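Long-range contacts in arylesterase (Agrobacterium tumefaciens, PDB 3DCI), which probably hydrolyses ester bonds as a member of the SGNH (GDSL-like) hydrolase family and binds a zinc ion: residues Glu165-Arg170 with Asp206-Asp211; Ala154-Val159 with Ser198-Ser203; Gly119-Ala124 with Ile172-Arg177; Tyr77-Gly82 with Asp113-His118; Leu27-Ser32 with Gly71-Cys76. All coordinates share one frame; numbering follows the deposited sequence.

Interaction 1: Glu165-Arg170 with Asp206-Asp211. With ACY (acetic acid), chain M.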
# COMPACT_ATOMS: atom_id res chain seq x y z
N GLU A 165 -33.00 -11.74 -7.04
CA GLU A 165 -31.57 -11.95 -7.25
C GLU A 165 -30.82 -11.94 -5.92
O GLU A 165 -31.33 -11.42 -4.92
CB GLU A 165 -30.99 -10.87 -8.17
CG GLU A 165 -31.39 -11.01 -9.64
CD GLU A 165 -31.05 -9.75 -10.45
OE1 GLU A 165 -29.90 -9.25 -10.31
OE2 GLU A 165 -31.93 -9.27 -11.21
N PRO A 166 -29.61 -12.52 -5.90
CA PRO A 166 -28.87 -12.49 -4.64
C PRO A 166 -28.40 -11.08 -4.27
O PRO A 166 -28.30 -10.21 -5.14
CB PRO A 166 -27.66 -13.41 -4.90
CG PRO A 166 -27.92 -14.07 -6.24
CD PRO A 166 -28.85 -13.18 -6.97
N ALA A 167 -28.13 -10.87 -2.99
CA ALA A 167 -27.61 -9.60 -2.50
C ALA A 167 -26.24 -9.30 -3.13
O ALA A 167 -25.48 -10.20 -3.48
CB ALA A 167 -27.50 -9.64 -0.99
N GLY A 168 -25.96 -8.01 -3.29
CA GLY A 168 -24.63 -7.56 -3.66
C GLY A 168 -24.30 -7.70 -5.13
O GLY A 168 -23.14 -7.66 -5.50
N GLY A 169 -25.33 -7.86 -5.96
CA GLY A 169 -25.16 -8.00 -7.40
C GLY A 169 -24.50 -9.30 -7.85
O GLY A 169 -24.09 -9.40 -9.01
N ARG A 170 -24.42 -10.28 -6.96
CA ARG A 170 -23.80 -11.56 -7.31
C ARG A 170 -24.70 -12.36 -8.26
O ARG A 170 -25.92 -12.27 -8.20
CB ARG A 170 -23.47 -12.39 -6.08
CG ARG A 170 -22.49 -11.72 -5.09
CD ARG A 170 -22.35 -12.58 -3.86
NE ARG A 170 -21.51 -12.04 -2.78
CZ ARG A 170 -21.90 -11.15 -1.86
NH1 ARG A 170 -23.09 -10.58 -1.92
NH2 ARG A 170 -21.06 -10.79 -0.91
N ASP A 206 -31.42 -13.24 2.15
CA ASP A 206 -30.60 -12.38 1.30
C ASP A 206 -29.98 -13.05 0.08
O ASP A 206 -29.30 -12.38 -0.70
CB ASP A 206 -29.52 -11.66 2.13
CG ASP A 206 -28.45 -12.58 2.64
OD1 ASP A 206 -28.43 -13.79 2.33
OD2 ASP A 206 -27.59 -12.05 3.35
N GLY A 207 -30.22 -14.34 -0.09
CA GLY A 207 -29.67 -15.09 -1.21
C GLY A 207 -28.20 -15.45 -1.11
O GLY A 207 -27.66 -16.07 -2.02
N VAL A 208 -27.54 -15.08 -0.02
CA VAL A 208 -26.07 -15.17 0.06
C VAL A 208 -25.55 -15.87 1.34
O VAL A 208 -24.74 -16.79 1.27
CB VAL A 208 -25.42 -13.77 -0.09
CG1 VAL A 208 -23.91 -13.82 0.12
CG2 VAL A 208 -25.79 -13.17 -1.47
N HIS A 209 -26.03 -15.43 2.50
CA HIS A 209 -25.54 -15.92 3.79
C HIS A 209 -26.28 -17.16 4.27
O HIS A 209 -27.23 -17.58 3.65
CB HIS A 209 -25.61 -14.79 4.83
CG HIS A 209 -24.69 -13.67 4.51
ND1 HIS A 209 -25.12 -12.51 3.89
CD2 HIS A 209 -23.35 -13.55 4.64
CE1 HIS A 209 -24.08 -11.72 3.68
NE2 HIS A 209 -22.99 -12.33 4.13
N LEU A 210 -25.79 -17.74 5.37
CA LEU A 210 -26.29 -19.01 5.89
C LEU A 210 -26.99 -18.86 7.24
O LEU A 210 -26.48 -18.17 8.13
CB LEU A 210 -25.13 -20.01 6.03
CG LEU A 210 -24.33 -20.30 4.78
CD1 LEU A 210 -23.04 -21.04 5.15
CD2 LEU A 210 -25.20 -21.10 3.82
N ASP A 211 -28.14 -19.51 7.41
CA ASP A 211 -28.76 -19.55 8.73
C ASP A 211 -27.93 -20.46 9.66
O ASP A 211 -26.95 -21.08 9.22
CB ASP A 211 -30.25 -19.90 8.66
CG ASP A 211 -30.54 -21.29 8.14
OD1 ASP A 211 -29.65 -22.16 8.11
OD2 ASP A 211 -31.72 -21.51 7.80
C ACY M . -19.41 -12.30 3.25
O ACY M . -18.29 -12.19 3.74
OXT ACY M . -20.29 -11.43 3.42
CH3 ACY M . -19.77 -13.50 2.40

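Interaction 2: Ala154-Val159 with Ser198-Ser203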
# COMPACT_ATOMS: atom_id res chain seq x y z
N ALA A 154 -15.63 -25.06 -1.37
CA ALA A 154 -16.48 -24.19 -2.17
C ALA A 154 -17.65 -23.79 -1.29
O ALA A 154 -18.24 -24.66 -0.65
CB ALA A 154 -16.97 -24.91 -3.45
N PRO A 155 -17.97 -22.48 -1.22
CA PRO A 155 -19.10 -22.05 -0.43
C PRO A 155 -20.41 -22.44 -1.10
O PRO A 155 -20.44 -22.65 -2.32
CB PRO A 155 -18.93 -20.52 -0.39
CG PRO A 155 -18.28 -20.19 -1.66
CD PRO A 155 -17.33 -21.34 -1.90
N PRO A 156 -21.49 -22.55 -0.34
CA PRO A 156 -22.75 -22.89 -0.99
C PRO A 156 -23.12 -21.79 -1.98
O PRO A 156 -22.84 -20.63 -1.70
CB PRO A 156 -23.75 -22.93 0.16
CG PRO A 156 -22.91 -23.09 1.39
CD PRO A 156 -21.66 -22.37 1.11
N PRO A 157 -23.69 -22.15 -3.15
CA PRO A 157 -24.03 -21.13 -4.14
C PRO A 157 -25.11 -20.16 -3.68
O PRO A 157 -25.93 -20.48 -2.80
CB PRO A 157 -24.53 -21.94 -5.34
CG PRO A 157 -24.89 -23.26 -4.80
CD PRO A 157 -24.01 -23.50 -3.62
N CYS A 158 -25.10 -18.97 -4.28
CA CYS A 158 -26.15 -17.99 -4.06
C CYS A 158 -27.51 -18.47 -4.60
O CYS A 158 -27.59 -19.31 -5.49
CB CYS A 158 -25.76 -16.65 -4.70
SG CYS A 158 -24.27 -15.97 -3.93
N VAL A 159 -28.57 -17.91 -4.04
CA VAL A 159 -29.92 -18.21 -4.50
C VAL A 159 -30.66 -16.90 -4.64
O VAL A 159 -30.11 -15.85 -4.31
CB VAL A 159 -30.66 -19.17 -3.53
CG1 VAL A 159 -29.95 -20.54 -3.50
CG2 VAL A 159 -30.79 -18.57 -2.16
N SER A 198 -23.06 -29.03 -1.05
CA SER A 198 -23.60 -30.38 -1.04
C SER A 198 -24.34 -30.68 0.26
O SER A 198 -25.06 -31.65 0.32
CB SER A 198 -22.49 -31.43 -1.22
OG SER A 198 -21.60 -31.41 -0.11
N VAL A 199 -24.11 -29.87 1.30
CA VAL A 199 -24.76 -30.05 2.60
C VAL A 199 -25.51 -28.83 3.14
O VAL A 199 -26.21 -28.95 4.14
CB VAL A 199 -23.76 -30.50 3.72
CG1 VAL A 199 -23.10 -31.84 3.37
CG2 VAL A 199 -22.72 -29.41 4.03
N ALA A 200 -25.39 -27.67 2.47
CA ALA A 200 -25.96 -26.43 2.99
C ALA A 200 -26.40 -25.59 1.83
O ALA A 200 -25.76 -25.62 0.77
CB ALA A 200 -24.91 -25.66 3.80
N SER A 201 -27.48 -24.84 2.04
CA SER A 201 -27.97 -23.88 1.03
C SER A 201 -27.99 -22.46 1.57
O SER A 201 -28.31 -22.24 2.74
CB SER A 201 -29.38 -24.26 0.56
OG SER A 201 -29.38 -25.52 -0.10
N ALA A 202 -27.67 -21.49 0.71
CA ALA A 202 -27.85 -20.07 1.02
C ALA A 202 -29.26 -19.76 1.50
O ALA A 202 -30.23 -20.40 1.09
CB ALA A 202 -27.54 -19.23 -0.21
N SER A 203 -29.39 -18.78 2.39
CA SER A 203 -30.71 -18.35 2.86
C SER A 203 -31.42 -17.48 1.81
O SER A 203 -30.79 -16.64 1.17
CB SER A 203 -30.56 -17.54 4.15
OG SER A 203 -31.81 -17.08 4.61
O HOH W 1 -27.16 -22.77 -2.05

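Interaction 3: Gly119-Ala124 with Ile172-Arg177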
# COMPACT_ATOMS: atom_id res chain seq x y z
N GLY A 119 -15.15 -8.44 -10.41
CA GLY A 119 -15.25 -8.92 -11.77
C GLY A 119 -16.54 -9.66 -12.10
O GLY A 119 -16.86 -9.85 -13.25
N GLY A 120 -17.24 -10.11 -11.07
CA GLY A 120 -18.56 -10.69 -11.22
C GLY A 120 -18.56 -12.14 -11.64
O GLY A 120 -19.63 -12.68 -11.86
N ARG A 121 -17.39 -12.79 -11.67
CA ARG A 121 -17.22 -14.12 -12.27
C ARG A 121 -16.36 -15.07 -11.43
O ARG A 121 -15.59 -14.64 -10.60
CB ARG A 121 -16.61 -14.00 -13.66
CG ARG A 121 -17.52 -13.34 -14.70
CD ARG A 121 -16.82 -13.24 -16.04
NE ARG A 121 -16.42 -14.55 -16.55
CZ ARG A 121 -17.17 -15.28 -17.40
NH1 ARG A 121 -18.35 -14.84 -17.85
NH2 ARG A 121 -16.73 -16.47 -17.82
N ALA A 122 -16.48 -16.36 -11.70
CA ALA A 122 -15.78 -17.40 -10.95
C ALA A 122 -14.26 -17.43 -11.20
O ALA A 122 -13.51 -17.89 -10.32
CB ALA A 122 -16.40 -18.75 -11.27
N GLU A 123 -13.83 -16.93 -12.37
CA GLU A 123 -12.40 -16.95 -12.78
C GLU A 123 -11.54 -16.32 -11.71
O GLU A 123 -10.49 -16.86 -11.34
CB GLU A 123 -12.13 -16.19 -14.10
CG GLU A 123 -12.40 -16.94 -15.41
CD GLU A 123 -13.87 -16.87 -15.86
OE1 GLU A 123 -14.71 -16.35 -15.08
OE2 GLU A 123 -14.18 -17.33 -16.99
N ALA A 124 -11.96 -15.15 -11.23
CA ALA A 124 -11.20 -14.45 -10.20
C ALA A 124 -11.10 -15.25 -8.89
O ALA A 124 -10.07 -15.20 -8.19
CB ALA A 124 -11.81 -13.02 -9.95
N ILE A 172 -25.99 -15.98 -9.69
CA ILE A 172 -26.19 -17.36 -9.23
C ILE A 172 -25.35 -18.34 -10.04
O ILE A 172 -24.64 -19.17 -9.48
CB ILE A 172 -27.67 -17.77 -9.32
CG1 ILE A 172 -28.49 -17.02 -8.27
CG2 ILE A 172 -27.83 -19.29 -9.09
CD1 ILE A 172 -30.01 -17.32 -8.33
N GLU A 173 -25.42 -18.20 -11.36
CA GLU A 173 -24.74 -19.15 -12.23
C GLU A 173 -23.23 -19.11 -12.04
O GLU A 173 -22.57 -20.15 -12.11
CB GLU A 173 -25.16 -18.97 -13.69
CG GLU A 173 -26.54 -19.58 -14.00
CD GLU A 173 -26.85 -19.69 -15.49
OE1 GLU A 173 -25.91 -19.61 -16.32
OE2 GLU A 173 -28.04 -19.87 -15.85
N GLN A 174 -22.66 -17.93 -11.76
CA GLN A 174 -21.23 -17.85 -11.47
C GLN A 174 -20.87 -18.52 -10.14
O GLN A 174 -19.86 -19.20 -10.07
CB GLN A 174 -20.74 -16.41 -11.46
CG GLN A 174 -20.80 -15.76 -12.85
CD GLN A 174 -19.93 -16.47 -13.87
OE1 GLN A 174 -18.79 -16.84 -13.58
NE2 GLN A 174 -20.46 -16.67 -15.07
N SER A 175 -21.68 -18.32 -9.10
CA SER A 175 -21.45 -18.97 -7.81
C SER A 175 -21.46 -20.50 -7.92
O SER A 175 -20.77 -21.19 -7.17
CB SER A 175 -22.49 -18.52 -6.79
OG SER A 175 -23.78 -19.00 -7.13
N MSE A 176 -22.26 -21.01 -8.87
CA MSE A 176 -22.41 -22.44 -9.09
C MSE A 176 -21.20 -23.04 -9.81
O MSE A 176 -21.03 -24.26 -9.86
CB MSE A 176 -23.68 -22.72 -9.91
CG MSE A 176 -25.00 -22.50 -9.17
SE MSE A 176 -26.48 -22.85 -10.38
CE MSE A 176 -27.99 -22.68 -9.15
N ARG A 177 -20.36 -22.18 -10.38
CA ARG A 177 -19.13 -22.61 -11.02
C ARG A 177 -17.99 -22.86 -10.02
O ARG A 177 -16.97 -23.44 -10.37
CB ARG A 177 -18.65 -21.58 -12.06
CG ARG A 177 -19.53 -21.40 -13.31
CD ARG A 177 -18.95 -20.26 -14.18
NE ARG A 177 -17.66 -20.62 -14.79
CZ ARG A 177 -16.73 -19.76 -15.24
NH1 ARG A 177 -16.90 -18.44 -15.17
NH2 ARG A 177 -15.60 -20.23 -15.79

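Interaction 4: Tyr77-Gly82 with Asp113-His118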
# COMPACT_ATOMS: atom_id res chain seq x y z
N TYR A 77 -8.02 -10.08 -3.31
CA TYR A 77 -8.40 -8.81 -3.91
C TYR A 77 -8.60 -7.78 -2.81
O TYR A 77 -9.24 -8.05 -1.80
CB TYR A 77 -9.64 -8.98 -4.83
CG TYR A 77 -9.37 -10.04 -5.86
CD1 TYR A 77 -8.46 -9.81 -6.90
CD2 TYR A 77 -9.93 -11.32 -5.74
CE1 TYR A 77 -8.14 -10.81 -7.83
CE2 TYR A 77 -9.63 -12.33 -6.67
CZ TYR A 77 -8.74 -12.08 -7.71
OH TYR A 77 -8.45 -13.10 -8.62
N ASP A 78 -8.00 -6.61 -2.98
CA ASP A 78 -8.19 -5.54 -2.00
C ASP A 78 -9.65 -5.13 -2.07
O ASP A 78 -10.27 -5.12 -3.15
CB ASP A 78 -7.29 -4.35 -2.29
CG ASP A 78 -5.80 -4.65 -2.09
OD1 ASP A 78 -5.45 -5.65 -1.43
OD2 ASP A 78 -4.98 -3.84 -2.60
N ASP A 79 -10.21 -4.77 -0.92
CA ASP A 79 -11.56 -4.20 -0.85
C ASP A 79 -11.60 -3.31 0.40
O ASP A 79 -11.56 -3.84 1.51
CB ASP A 79 -12.55 -5.36 -0.76
CG ASP A 79 -13.99 -4.93 -0.83
OD1 ASP A 79 -14.75 -5.71 -1.46
OD2 ASP A 79 -14.38 -3.89 -0.24
N HIS A 80 -11.63 -1.99 0.23
CA HIS A 80 -11.56 -1.06 1.37
C HIS A 80 -12.92 -0.63 1.89
O HIS A 80 -12.99 0.35 2.61
CB HIS A 80 -10.71 0.18 1.02
CG HIS A 80 -9.34 -0.17 0.53
ND1 HIS A 80 -8.43 -0.85 1.32
CD2 HIS A 80 -8.76 -0.03 -0.68
CE1 HIS A 80 -7.33 -1.08 0.62
NE2 HIS A 80 -7.51 -0.60 -0.59
N ALA A 81 -13.99 -1.37 1.56
CA ALA A 81 -15.36 -0.94 1.94
C ALA A 81 -15.75 -1.34 3.37
O ALA A 81 -16.83 -0.98 3.83
CB ALA A 81 -16.38 -1.45 0.95
N GLY A 82 -14.86 -2.04 4.07
CA GLY A 82 -15.15 -2.53 5.42
C GLY A 82 -14.24 -1.86 6.43
O GLY A 82 -13.38 -1.08 6.06
N ASP A 113 -15.55 -12.73 -4.06
CA ASP A 113 -14.78 -12.61 -5.31
C ASP A 113 -15.68 -12.52 -6.52
O ASP A 113 -15.25 -12.05 -7.58
CB ASP A 113 -13.84 -13.80 -5.49
CG ASP A 113 -12.88 -13.97 -4.30
OD1 ASP A 113 -13.35 -14.27 -3.18
OD2 ASP A 113 -11.67 -13.88 -4.50
N ILE A 114 -16.92 -12.98 -6.37
CA ILE A 114 -17.91 -12.90 -7.45
C ILE A 114 -18.79 -11.65 -7.34
O ILE A 114 -19.71 -11.48 -8.13
CB ILE A 114 -18.76 -14.22 -7.57
CG1 ILE A 114 -19.62 -14.46 -6.32
CG2 ILE A 114 -17.83 -15.43 -7.82
CD1 ILE A 114 -20.68 -15.55 -6.48
N LYS A 115 -18.52 -10.77 -6.37
CA LYS A 115 -19.13 -9.44 -6.37
C LYS A 115 -18.73 -8.72 -7.67
O LYS A 115 -17.63 -8.95 -8.19
CB LYS A 115 -18.67 -8.58 -5.19
CG LYS A 115 -19.15 -8.95 -3.77
CD LYS A 115 -18.56 -7.96 -2.73
CE LYS A 115 -19.03 -8.24 -1.31
NZ LYS A 115 -18.38 -7.42 -0.20
N PRO A 116 -19.59 -7.83 -8.19
CA PRO A 116 -19.23 -7.08 -9.38
C PRO A 116 -17.89 -6.35 -9.30
O PRO A 116 -17.18 -6.30 -10.30
CB PRO A 116 -20.36 -6.03 -9.51
CG PRO A 116 -21.55 -6.69 -8.85
CD PRO A 116 -20.94 -7.51 -7.71
N VAL A 117 -17.56 -5.77 -8.14
CA VAL A 117 -16.34 -4.96 -8.02
C VAL A 117 -15.09 -5.79 -8.35
O VAL A 117 -14.10 -5.24 -8.85
CB VAL A 117 -16.21 -4.29 -6.64
CG1 VAL A 117 -15.99 -5.35 -5.52
CG2 VAL A 117 -15.09 -3.26 -6.66
N HIS A 118 -15.16 -7.09 -8.07
CA HIS A 118 -14.06 -8.02 -8.31
C HIS A 118 -14.19 -8.81 -9.59
O HIS A 118 -13.44 -9.75 -9.78
CB HIS A 118 -13.93 -8.97 -7.14
CG HIS A 118 -13.74 -8.26 -5.86
ND1 HIS A 118 -12.82 -7.25 -5.73
CD2 HIS A 118 -14.38 -8.37 -4.68
CE1 HIS A 118 -12.89 -6.77 -4.50
NE2 HIS A 118 -13.83 -7.43 -3.84
O HOH W 2 -15.74 -8.03 -0.45

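Interaction 5: Leu27-Ser32 with Gly71-Cys76. With ACY (acetic acid), chain M.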
# COMPACT_ATOMS: atom_id res chain seq x y z
N LEU A 27 -6.39 -24.41 10.84
CA LEU A 27 -6.80 -23.03 10.59
C LEU A 27 -8.06 -23.05 9.73
O LEU A 27 -8.09 -23.66 8.67
CB LEU A 27 -5.68 -22.25 9.90
CG LEU A 27 -6.00 -20.84 9.40
CD1 LEU A 27 -6.35 -19.92 10.58
CD2 LEU A 27 -4.82 -20.30 8.58
N ALA A 28 -9.10 -22.38 10.22
CA ALA A 28 -10.38 -22.26 9.52
C ALA A 28 -10.50 -20.84 8.98
O ALA A 28 -10.94 -19.93 9.69
CB ALA A 28 -11.54 -22.58 10.43
N PHE A 29 -10.17 -20.68 7.71
CA PHE A 29 -9.98 -19.37 7.09
C PHE A 29 -11.11 -19.06 6.11
O PHE A 29 -11.31 -19.79 5.14
CB PHE A 29 -8.60 -19.37 6.38
CG PHE A 29 -8.13 -17.99 5.96
CD1 PHE A 29 -7.62 -17.10 6.92
CD2 PHE A 29 -8.16 -17.59 4.64
CE1 PHE A 29 -7.20 -15.85 6.58
CE2 PHE A 29 -7.72 -16.33 4.26
CZ PHE A 29 -7.24 -15.45 5.23
N GLY A 30 -11.84 -17.98 6.34
CA GLY A 30 -12.97 -17.67 5.49
C GLY A 30 -13.50 -16.27 5.62
O GLY A 30 -12.81 -15.38 6.09
N ASP A 31 -14.73 -16.09 5.20
CA ASP A 31 -15.38 -14.79 5.18
C ASP A 31 -16.53 -14.74 6.19
O ASP A 31 -16.46 -15.43 7.20
CB ASP A 31 -15.78 -14.42 3.75
CG ASP A 31 -16.68 -15.43 3.10
OD1 ASP A 31 -17.43 -16.12 3.85
OD2 ASP A 31 -16.64 -15.55 1.83
N SER A 32 -17.57 -13.95 5.96
CA SER A 32 -18.67 -13.89 6.93
C SER A 32 -19.43 -15.23 7.08
O SER A 32 -20.07 -15.46 8.12
CB SER A 32 -19.64 -12.73 6.63
OG SER A 32 -20.58 -13.12 5.67
N GLY A 71 -15.80 -10.85 7.66
CA GLY A 71 -16.84 -10.34 6.76
C GLY A 71 -16.28 -9.51 5.61
O GLY A 71 -15.52 -8.56 5.82
N GLY A 72 -16.60 -9.92 4.39
CA GLY A 72 -16.15 -9.22 3.16
C GLY A 72 -14.86 -9.75 2.57
O GLY A 72 -14.41 -9.28 1.53
N ARG A 73 -14.25 -10.74 3.21
CA ARG A 73 -12.94 -11.25 2.75
C ARG A 73 -13.03 -11.90 1.36
O ARG A 73 -13.97 -12.64 1.07
CB ARG A 73 -12.36 -12.25 3.72
CG ARG A 73 -11.02 -12.83 3.29
CD ARG A 73 -10.43 -13.61 4.42
NE ARG A 73 -9.82 -12.72 5.42
CZ ARG A 73 -9.56 -13.08 6.67
NH1 ARG A 73 -9.96 -14.26 7.15
NH2 ARG A 73 -8.96 -12.25 7.46
N THR A 74 -12.02 -11.59 0.52
CA THR A 74 -11.85 -12.12 -0.82
C THR A 74 -10.64 -13.06 -0.79
O THR A 74 -9.93 -13.10 0.19
CB THR A 74 -11.53 -10.98 -1.81
OG1 THR A 74 -10.24 -10.42 -1.51
CG2 THR A 74 -12.56 -9.88 -1.72
N THR A 75 -10.42 -13.82 -1.86
CA THR A 75 -9.24 -14.65 -1.93
C THR A 75 -7.98 -13.78 -1.94
O THR A 75 -7.09 -13.98 -1.11
CB THR A 75 -9.27 -15.57 -3.18
OG1 THR A 75 -9.45 -14.76 -4.36
CG2 THR A 75 -10.37 -16.64 -3.03
N CYS A 76 -7.89 -12.82 -2.86
CA CYS A 76 -6.64 -12.05 -3.01
C CYS A 76 -6.85 -10.66 -3.58
O CYS A 76 -5.96 -10.10 -4.22
CB CYS A 76 -5.64 -12.83 -3.87
SG CYS A 76 -6.13 -12.98 -5.60
C ACY M . -19.41 -12.30 3.25
O ACY M . -18.29 -12.19 3.74
OXT ACY M . -20.29 -11.43 3.42
CH3 ACY M . -19.77 -13.50 2.40
O HOH W 3 -15.26 -14.70 -0.31

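Interaction 1: Glu165-Arg170 with Asp206-Asp211
The Asp-x-x-His block of the SGNH hydrolases, here Asp206 to His209, packs on the loop at Pro166 and Ala167; with Ser32 its two end residues probably make a Ser-His-Asp triad. One backbone bond ties the loops together: Ala167 N donates to Asp206 O at 3.0 Å, nearly in line with the carbonyl. Val208 supplies the apolar part. Its CG2 lies 3.9 Å from Pro166 CB and 4.0 Å from Ala167 CB. CG1, turned anti to the backbone N (chi1 174°), sits over the centre of one face of the Arg170 guanidinium, 3.9 Å from Arg170 CZ, and also lies over a face of the His209 ring. Arg170 is fixed from several directions: NH1 reaches Ala167 O at 2.9 Å from above the carbonyl plane, while NE and NH2 bond to Thr111 O and Asn112 OD1. Asp206 OD1 accepts from two backbone N-H groups, Val208 N (an Asx turn) and His209 N (widening it to an Asx motif). OD2 receives His209 ND1 at 2.6 Å, on its syn side and almost straight (175°). At the other edge of the ring, His209 NE2 donates to OXT of a bound acetic acid at 2.9 Å. Gripped by two main-chain N-H groups, the carboxylate is held against rotation, and the imidazole it orients presents NE2 to the pocket, an arrangement consistent with a charge relay.

Interaction 2: Ala154-Val159 with Ser198-Ser203
Ala200 and Ala202 pack against Pro156 and Val159 where two loops of the SGNH hydrolase fold run side by side. Each loop leaves the C-terminal end of a strand, 149-154 and 192-195, at one edge of the parallel sheet, and the touching parts head in similar directions, 34° apart. No direct hydrogen bond joins them. Along 198-203 the contact begins at Ala200. Its CB is 4.1 Å from Pro156 CG, and its carbonyl O comes within 3.4 Å of Pro156 CB, so the proline ring leans on both the methyl and the backbone. Helix 212-229 closes over this patch, with Ile218 touching Pro156 and Ala200 alike. Ser201 turns its side chain away and offers little beyond its backbone. Next comes Ala202, the residue with the most area in the contact. A water bridges the main chains here, donating to Pro157 O at 2.7 Å and accepting from Ala202 N at 3.1 Å. The Ala202 methyl is also directed at the proline loop, 3.3 Å from Pro157 O, which is thus met by both the water and a carbon. At Ser203 the side chain again points away, its OG bonded to Val205 N, and the backbone completes the packing. Val159 spans these last two residues: with CG1 anti to the carbonyl carbon (chi1 -64°), CG2 is left between the backbone N and the carbonyl carbon, touches Ala202 CB and Ala202 O, and lies 3.8 Å from Ser203 O.

Interaction 3: Gly119-Ala124 with Ile172-Arg177
Gln174, Arg177 and Ala122 bury the most surface where the start of helix 122-138 meets the segment 172-177. The amide of Gln174 is the hub. Its OE1 accepts from Ala122 N at 3.0 Å, in the carbonyl plane and on a lone pair, and from Arg177 NH1 at 2.9 Å. Gln174 CG lies 3.4 Å from Gly120 O, and a bend at chi2 (-61°) then swings the amide over Arg121, setting NE2 over one guanidinium face, nearer its rim than its centre. Arg177 lies across Ala122, its CB 3.7 Å from Ala122 CB and that same methyl over a guanidinium face, again near the rim. Beyond it, NH1 makes a salt bridge to Glu123 OE1 at 3.0 Å, from above the carboxylate plane; the bonds to OE2 are weak. Arg121 holds the same carboxylate side-on, with NE on OE1 and NH2 on OE2 (2.8 Å), the latter on the syn lone pair. The two arginines reach OE1 from opposite faces of its plane, and the shared carboxylate probably offsets the closeness of Arg121 NH2 and Arg177 NH1, 3.3 Å apart. Polar atoms on this surface patch are thus cross-linked into one network. Arg121 and Glu123 pack on Pro116 and Gly169 of a neighbouring subunit, while within the chain Ala122 touches Leu178 and Leu181 of helix 178-189.

Interaction 4: Tyr77-Gly82 with Asp113-His118
His118 NE2 donates to Asp79 OD1 at 3.1 Å, the one direct hydrogen bond between these two loops. The bond is bent (144°): it meets the oxygen on its anti side, with the carboxylate and ring planes 62° apart. With CG anti to the backbone N (chi1 -174°), Asp79 reaches across to the imidazole. A water adds a second link, donating to Asp79 OD1 at 2.7 Å and accepting from Lys115 NZ at the same distance; the two charged groups themselves stay beyond salt-bridge range. The other oxygen, Asp79 OD2, accepts from Ala81 N in an Asx turn that fixes the carboxylate from its own side, and has a long, weak ion pair with Arg86.

Around the imidazole the packing is close. Tyr77 CB makes an off-centre CH-pi contact, 4.1 Å from the centroid of the His118 ring, while Val117 CG1 covers the opposite face. At the ring's edge His118 CE1 lies 3.4 Å from Asp78 O. The phenol ring slides away from the histidine and instead turns its edge to Asp113, with Tyr77 CD2 3.3 Å from Asp113 OD2, an oxygen already hydrogen-bonded to Thr75 OG1.

Asp78 OD1 bonds to Asn87 ND2, and OD2 to His80 NE2 of a neighbouring subunit. Asp113 ends the Gly-x-Asn-Asp block of the SGNH fold, whose asparagine binds the acetic acid. Both loops follow central strands, 63-69 and 104-108, and lead to helices 88-99 and 122-138, the latter tied in by Tyr77 OH bonding to Ala124 O.

Interaction 5: Leu27-Ser32 with Gly71-Cys76
Phe29, near the end of strand 24-30, offers a ring face to Arg73. The guanidinium lies over it almost flat, the planes 9° apart and Arg73 NH1 3.2 Å from Phe29 CE1. A bend at chi3 (-79°) in an otherwise extended Arg73 chain lays the group down this way, and NH1 also donates to the next residue, reaching Gly30 O at 3.2 Å, in the carbonyl plane. Asp31 follows, its CB 3.7 Å from Arg73 O. A water sits 2.7 Å from Asp31 OD2 and 2.8 Å from Arg73 O, while Asp31 OD1 caps the coming helix at Leu33 N. This is the GDS signature that opens the SGNH hydrolase fold, with Ser32, the probable nucleophile, at the start of helix 32-35. Ser32 N, Gly72 N and Asn112 ND2 all bond to a bound acetic acid, probably a crystallisation component, an arrangement consistent with the oxyanion hole of SGNH hydrolases. Ser32 CB packs 3.7 Å from Gly71 CA, and nearby Ser32 N and Gly72 N each donate to atom O of the acid at 2.9 Å.

Interactions 1 and 5, with centres about 16 Å apart, meet at the probable active site: His209 NE2 lies 3.0 Å from Ser32 OG, and one acetic acid touches both. Interaction 2 backs interaction 1, Gly207 O and Val159 N (2.9 Å) and His209 O and Ser203 N (2.8 Å) probably being hydrogen-bonded. Interaction 3 joins interaction 2 through Cys158 N and Ser175 OG (3.1 Å), and interaction 4 through Gly120 N and Lys115 O (3.1 Å), both probable hydrogen bonds. Interaction 4 continues straight into interaction 5 along 71-82, and its Lys115 side chain comes about 6 Å from the acid. All five lie away from the zinc site at His192 and Asp228.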